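Programmed cell death 6-interacting protein (Homo sapiens, PDB 5WA1) serves in multivesicular body biogenesis, cytokinesis and membrane repair as a class E VPS protein, represented here by its Bro1 domain. Local coordinates at residues A296-A301 with A330-D335; E303-V308 with D320-I325. All coordinates share one frame; numbering follows the deposited sequence.

Overall arrangement
Both contacts join the same two antiparallel helices, 291-311 and 319-340, toward one end of the elongated, mostly helical Bro1 domain, within the region that interacts with CHMP4A, CHMP4B and CHMP4C. Contact 2 lies nearer the loop between the helices and is buried, its centre about 27 Å from the centre of the chain. Contact 1, about 36 Å out, is partly buried and adds a polar crossing of Gln299 and Lys333 to a thin apolar touch. The two centres are about 12 Å apart, and Ile325 bridges them: its CG2 lies 3.6 Å from Leu298 O. Isoleucines, phenylalanine and a small serine make the inner contact; a leucine-alanine touch and two long polar chains make the outer one.

Contact 1 of 2, residues A296-A301 with A330-D335; sequences ARLQHA and AAAKKD
This outer part of the antiparallel helix hairpin 291-311/319-340 in the Bro1 domain is joined by one leucine-alanine touch and one crossing of polar chains. Leu298 sends its CD1 branch to the CB of Ala332, 4.3 Å away, a loose apolar contact across a backbone separation of 9.1 Å between Leu298 CA and Ala332 CA. The branched leucine reaches less than halfway across, and the single methyl of Ala332 meets it, so the touch stays light. Both are buried: Leu298 also packs on Ala328 and Leu329 of its partner helix and on Tyr279 and Ser282 of helix 262-287, and Ala332 rests on Glu294 and Ile295.

Nearer the solvent, Gln299 and Lys333 cross at about a right angle. In Lys333 the CG lies anti to the carbonyl carbon (chi1 -76°) and the rest of the chain is extended, which carries CE to within 3.2 Å of Gln299 OE1. The ammonium NZ is 3.5 Å from the same oxygen, but the angle is too poor for a hydrogen bond. It is therefore the methylene next to the ammonium that sits closest to the amide oxygen.

The chemistry is that of a helix pair's border: the buried leucine and alanine need no polar partner, the wider packing around them doing the rest, while the lysine's positive charge, set near a partially negative oxygen, probably gives a mild electrostatic attraction with little directional demand.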
loop_
_atom_site.group_PDB
_atom_site.type_symbol
_atom_site.label_atom_id
_atom_site.label_comp_id
_atom_site.label_asym_id
_atom_site.label_seq_id
_atom_site.Cartn_x
_atom_site.Cartn_y
_atom_site.Cartn_z
ATOM N N ALA A 296 -7.887 16.507 -29.647
ATOM C CA ALA A 296 -8.872 16.536 -28.567
ATOM C C ALA A 296 -8.323 15.886 -27.305
ATOM O O ALA A 296 -8.552 16.376 -26.192
ATOM C CB ALA A 296 -10.154 15.832 -29.001
ATOM N N ARG A 297 -7.590 14.786 -27.462
ATOM C CA ARG A 297 -7.073 14.087 -26.291
ATOM C C ARG A 297 -5.895 14.837 -25.673
ATOM O O ARG A 297 -5.789 14.926 -24.447
ATOM C CB ARG A 297 -6.704 12.654 -26.674
ATOM C CG ARG A 297 -7.934 11.817 -27.053
ATOM C CD ARG A 297 -7.601 10.340 -27.032
ATOM N NE ARG A 297 -8.710 9.480 -27.450
ATOM C CZ ARG A 297 -9.706 9.082 -26.662
ATOM N NH1 ARG A 297 -9.767 9.477 -25.391
ATOM N NH2 ARG A 297 -10.652 8.286 -27.149
ATOM N N LEU A 298 -5.032 15.430 -26.503
ATOM C CA LEU A 298 -3.954 16.261 -25.973
ATOM C C LEU A 298 -4.504 17.493 -25.267
ATOM O O LEU A 298 -3.935 17.950 -24.267
ATOM C CB LEU A 298 -2.999 16.683 -27.100
ATOM C CG LEU A 298 -2.069 15.616 -27.709
ATOM C CD1 LEU A 298 -1.388 16.109 -29.016
ATOM C CD2 LEU A 298 -1.017 15.164 -26.704
ATOM N N GLN A 299 -5.596 18.064 -25.784
ATOM C CA GLN A 299 -6.184 19.224 -25.117
ATOM C C GLN A 299 -6.712 18.839 -23.751
ATOM O O GLN A 299 -6.606 19.615 -22.795
ATOM C CB GLN A 299 -7.301 19.840 -25.964
ATOM C CG GLN A 299 -6.769 20.619 -27.161
ATOM C CD GLN A 299 -7.856 21.195 -28.052
ATOM O OE1 GLN A 299 -7.594 22.083 -28.858
ATOM N NE2 GLN A 299 -9.076 20.690 -27.917
ATOM N N HIS A 300 -7.288 17.643 -23.643
ATOM C CA HIS A 300 -7.784 17.176 -22.356
ATOM C C HIS A 300 -6.636 16.918 -21.383
ATOM O O HIS A 300 -6.718 17.289 -20.208
ATOM C CB HIS A 300 -8.620 15.914 -22.554
ATOM C CG HIS A 300 -9.355 15.485 -21.320
ATOM N ND1 HIS A 300 -9.637 14.167 -21.044
ATOM C CD2 HIS A 300 -9.883 16.206 -20.302
ATOM C CE1 HIS A 300 -10.292 14.087 -19.897
ATOM N NE2 HIS A 300 -10.448 15.309 -19.422
ATOM N N ALA A 301 -5.555 16.290 -21.863
ATOM C CA ALA A 301 -4.377 16.071 -21.028
ATOM C C ALA A 301 -3.764 17.392 -20.575
ATOM O O ALA A 301 -3.340 17.524 -19.420
ATOM C CB ALA A 301 -3.339 15.233 -21.787
ATOM N N ALA A 330 0.901 21.704 -29.909
ATOM C CA ALA A 330 1.226 22.773 -30.852
ATOM C C ALA A 330 1.536 22.218 -32.239
ATOM O O ALA A 330 1.048 22.739 -33.250
ATOM C CB ALA A 330 2.405 23.594 -30.333
ATOM N N ALA A 331 2.355 21.166 -32.314
ATOM C CA ALA A 331 2.683 20.604 -33.624
ATOM C C ALA A 331 1.449 19.995 -34.280
ATOM O O ALA A 331 1.217 20.187 -35.480
ATOM C CB ALA A 331 3.802 19.570 -33.501
ATOM N N ALA A 332 0.632 19.286 -33.498
ATOM C CA ALA A 332 -0.597 18.701 -34.028
ATOM C C ALA A 332 -1.515 19.767 -34.616
ATOM O O ALA A 332 -2.005 19.625 -35.741
ATOM C CB ALA A 332 -1.320 17.924 -32.933
ATOM N N LYS A 333 -1.780 20.834 -33.853
ATOM C CA LYS A 333 -2.670 21.897 -34.333
ATOM C C LYS A 333 -2.116 22.575 -35.575
ATOM O O LYS A 333 -2.864 22.879 -36.515
ATOM C CB LYS A 333 -2.888 22.944 -33.243
ATOM C CG LYS A 333 -3.823 22.538 -32.133
ATOM C CD LYS A 333 -3.875 23.630 -31.074
ATOM C CE LYS A 333 -4.966 23.364 -30.060
ATOM N NZ LYS A 333 -4.903 24.286 -28.885
ATOM N N LYS A 334 -0.812 22.861 -35.581
ATOM C CA LYS A 334 -0.204 23.518 -36.731
ATOM C C LYS A 334 -0.429 22.707 -38.003
ATOM O O LYS A 334 -0.863 23.247 -39.031
ATOM C CB LYS A 334 1.291 23.731 -36.480
ATOM C CG LYS A 334 1.974 24.586 -37.542
ATOM C CD LYS A 334 3.452 24.774 -37.243
ATOM C CE LYS A 334 4.317 23.790 -38.021
ATOM N NZ LYS A 334 4.481 24.173 -39.458
ATOM N N ASP A 335 -0.152 21.402 -37.950
ATOM C CA ASP A 335 -0.328 20.581 -39.144
ATOM C C ASP A 335 -1.799 20.346 -39.466
ATOM O O ASP A 335 -2.158 20.210 -40.639
ATOM C CB ASP A 335 0.401 19.244 -38.985
ATOM C CG ASP A 335 1.900 19.361 -39.219
ATOM O OD1 ASP A 335 2.340 20.390 -39.771
ATOM O OD2 ASP A 335 2.637 18.414 -38.859
#

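Contact 2 of 2, residues E303-V308 with D320-I325; sequences ELIKTV and DFSDKI
A buried apolar helix-helix contact, centred on Ile305, joins helices 291-311 and 319-340 close to the loop between them. The short segments run antiparallel, with 152° between their directions and 10.0 Å between their axes at closest approach. Ile305 points toward the partner helix; its CG1-CD1 arm serves Phe321 and Ile325, and its CG2 serves Ser322.

The CD1 methyl reaches Phe321 CD2 at 3.7 Å, coming obliquely to the ring, and the two side chains cross at about a right angle. The CG1 methylene meets the CD1 of Ile325, also at 3.7 Å. Because CG1 lies anti to the carbonyl carbon (chi1 -76°), the other branch, CG2, is directed to Ser322, where it rests 3.7 Å from CB. A beta-branched residue suits this place, since its two arms serve separate neighbours at once. Serine, in turn, is small enough for the backbones to come together here: Ile305 CA and Ser322 CA are 6.4 Å apart.

Within the second helix, Ile325 places its CD1 methyl over the centre of the Phe321 ring, 3.7 Å above the plane, so the same methyl covers a ring face and meets Ile305. Phe321 also touches Asn276 of helix 262-287, and Val318, in the loop joining the two helices, packs on Ile305.

On the first helix, Glu303 O accepts hydrogen bonds from both the backbone N and OG1 of Thr307, the latter at 2.9 Å, and the two donors arrive from opposite faces of the carbonyl plane. That settles the threonine hydroxyl on its own helix. Across the interface no hydrogen bond is made; cohesion rests on dispersion and the exclusion of water, the branched isoleucine fitting between ring, methyl and serine.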
loop_
_atom_site.group_PDB
_atom_site.type_symbol
_atom_site.label_atom_id
_atom_site.label_comp_id
_atom_site.label_asym_id
_atom_site.label_seq_id
_atom_site.Cartn_x
_atom_site.Cartn_y
_atom_site.Cartn_z
ATOM N N GLU A 303 -5.330 20.233 -20.185
ATOM C CA GLU A 303 -6.245 20.823 -19.212
ATOM C C GLU A 303 -6.065 20.185 -17.841
ATOM O O GLU A 303 -5.995 20.885 -16.819
ATOM C CB GLU A 303 -7.678 20.651 -19.714
ATOM C CG GLU A 303 -8.740 21.427 -18.974
ATOM C CD GLU A 303 -10.055 21.415 -19.727
ATOM O OE1 GLU A 303 -10.132 20.723 -20.769
ATOM O OE2 GLU A 303 -11.002 22.099 -19.287
ATOM N N LEU A 304 -5.993 18.850 -17.805
ATOM C CA LEU A 304 -5.786 18.130 -16.549
ATOM C C LEU A 304 -4.465 18.514 -15.894
ATOM O O LEU A 304 -4.405 18.729 -14.676
ATOM C CB LEU A 304 -5.832 16.621 -16.806
ATOM C CG LEU A 304 -7.203 16.038 -17.141
ATOM C CD1 LEU A 304 -7.078 14.643 -17.778
ATOM C CD2 LEU A 304 -8.063 15.987 -15.869
ATOM N N ILE A 305 -3.394 18.610 -16.686
ATOM C CA ILE A 305 -2.078 18.921 -16.138
ATOM C C ILE A 305 -1.996 20.377 -15.695
ATOM O O ILE A 305 -1.348 20.690 -14.682
ATOM C CB ILE A 305 -0.992 18.551 -17.166
ATOM C CG1 ILE A 305 -0.799 17.037 -17.178
ATOM C CG2 ILE A 305 0.335 19.224 -16.857
ATOM C CD1 ILE A 305 -0.537 16.446 -15.791
ATOM N N LYS A 306 -2.660 21.286 -16.415
ATOM C CA LYS A 306 -2.723 22.675 -15.964
ATOM C C LYS A 306 -3.426 22.785 -14.614
ATOM O O LYS A 306 -3.006 23.564 -13.748
ATOM C CB LYS A 306 -3.435 23.536 -17.008
ATOM C CG LYS A 306 -3.531 25.015 -16.656
ATOM C CD LYS A 306 -4.222 25.787 -17.768
ATOM C CE LYS A 306 -4.624 27.182 -17.316
ATOM N NZ LYS A 306 -5.487 27.843 -18.334
ATOM N N THR A 307 -4.496 22.011 -14.414
ATOM C CA THR A 307 -5.217 22.073 -13.144
ATOM C C THR A 307 -4.358 21.550 -11.998
ATOM O O THR A 307 -4.408 22.081 -10.881
ATOM C CB THR A 307 -6.527 21.289 -13.249
ATOM O OG1 THR A 307 -7.298 21.793 -14.346
ATOM C CG2 THR A 307 -7.345 21.445 -11.987
ATOM N N VAL A 308 -3.560 20.515 -12.260
ATOM C CA VAL A 308 -2.665 19.968 -11.246
ATOM C C VAL A 308 -1.540 20.946 -10.940
ATOM O O VAL A 308 -1.138 21.115 -9.780
ATOM C CB VAL A 308 -2.127 18.605 -11.715
ATOM C CG1 VAL A 308 -1.035 18.092 -10.790
ATOM C CG2 VAL A 308 -3.256 17.619 -11.788
ATOM N N ASP A 320 7.836 18.931 -16.827
ATOM C CA ASP A 320 8.339 18.211 -17.994
ATOM C C ASP A 320 7.205 17.571 -18.785
ATOM O O ASP A 320 7.180 17.641 -20.022
ATOM C CB ASP A 320 9.355 17.156 -17.552
ATOM C CG ASP A 320 10.677 17.765 -17.102
ATOM O OD1 ASP A 320 10.736 18.999 -16.910
ATOM O OD2 ASP A 320 11.655 17.007 -16.936
ATOM N N PHE A 321 6.260 16.937 -18.086
ATOM C CA PHE A 321 5.080 16.379 -18.739
ATOM C C PHE A 321 4.264 17.468 -19.426
ATOM O O PHE A 321 3.767 17.274 -20.546
ATOM C CB PHE A 321 4.238 15.642 -17.700
ATOM C CG PHE A 321 3.154 14.780 -18.276
ATOM C CD1 PHE A 321 3.256 14.258 -19.553
ATOM C CD2 PHE A 321 2.029 14.491 -17.524
ATOM C CE1 PHE A 321 2.247 13.460 -20.070
ATOM C CE2 PHE A 321 1.020 13.692 -18.031
ATOM C CZ PHE A 321 1.128 13.176 -19.309
ATOM N N SER A 322 4.127 18.627 -18.774
ATOM C CA SER A 322 3.359 19.728 -19.351
ATOM C C SER A 322 3.971 20.205 -20.664
ATOM O O SER A 322 3.253 20.451 -21.642
ATOM C CB SER A 322 3.276 20.876 -18.350
ATOM O OG SER A 322 2.365 21.860 -18.787
ATOM N N ASP A 323 5.302 20.340 -20.701
ATOM C CA ASP A 323 5.994 20.763 -21.916
ATOM C C ASP A 323 5.867 19.724 -23.021
ATOM O O ASP A 323 5.731 20.075 -24.200
ATOM C CB ASP A 323 7.467 21.023 -21.609
ATOM C CG ASP A 323 7.669 22.160 -20.633
ATOM O OD1 ASP A 323 6.744 22.985 -20.482
ATOM O OD2 ASP A 323 8.753 22.227 -20.013
ATOM N N LYS A 324 5.936 18.439 -22.666
ATOM C CA LYS A 324 5.779 17.382 -23.659
ATOM C C LYS A 324 4.401 17.447 -24.306
ATOM O O LYS A 324 4.270 17.362 -25.532
ATOM C CB LYS A 324 6.015 16.022 -23.004
ATOM C CG LYS A 324 5.963 14.848 -23.961
ATOM C CD LYS A 324 6.461 13.567 -23.294
ATOM C CE LYS A 324 5.576 13.144 -22.135
ATOM N NZ LYS A 324 6.115 11.942 -21.430
ATOM N N ILE A 325 3.362 17.619 -23.490
ATOM C CA ILE A 325 1.995 17.704 -24.001
ATOM C C ILE A 325 1.848 18.906 -24.917
ATOM O O ILE A 325 1.310 18.809 -26.027
ATOM C CB ILE A 325 0.993 17.771 -22.834
ATOM C CG1 ILE A 325 0.979 16.467 -22.050
ATOM C CG2 ILE A 325 -0.415 18.131 -23.339
ATOM C CD1 ILE A 325 0.239 16.592 -20.709
#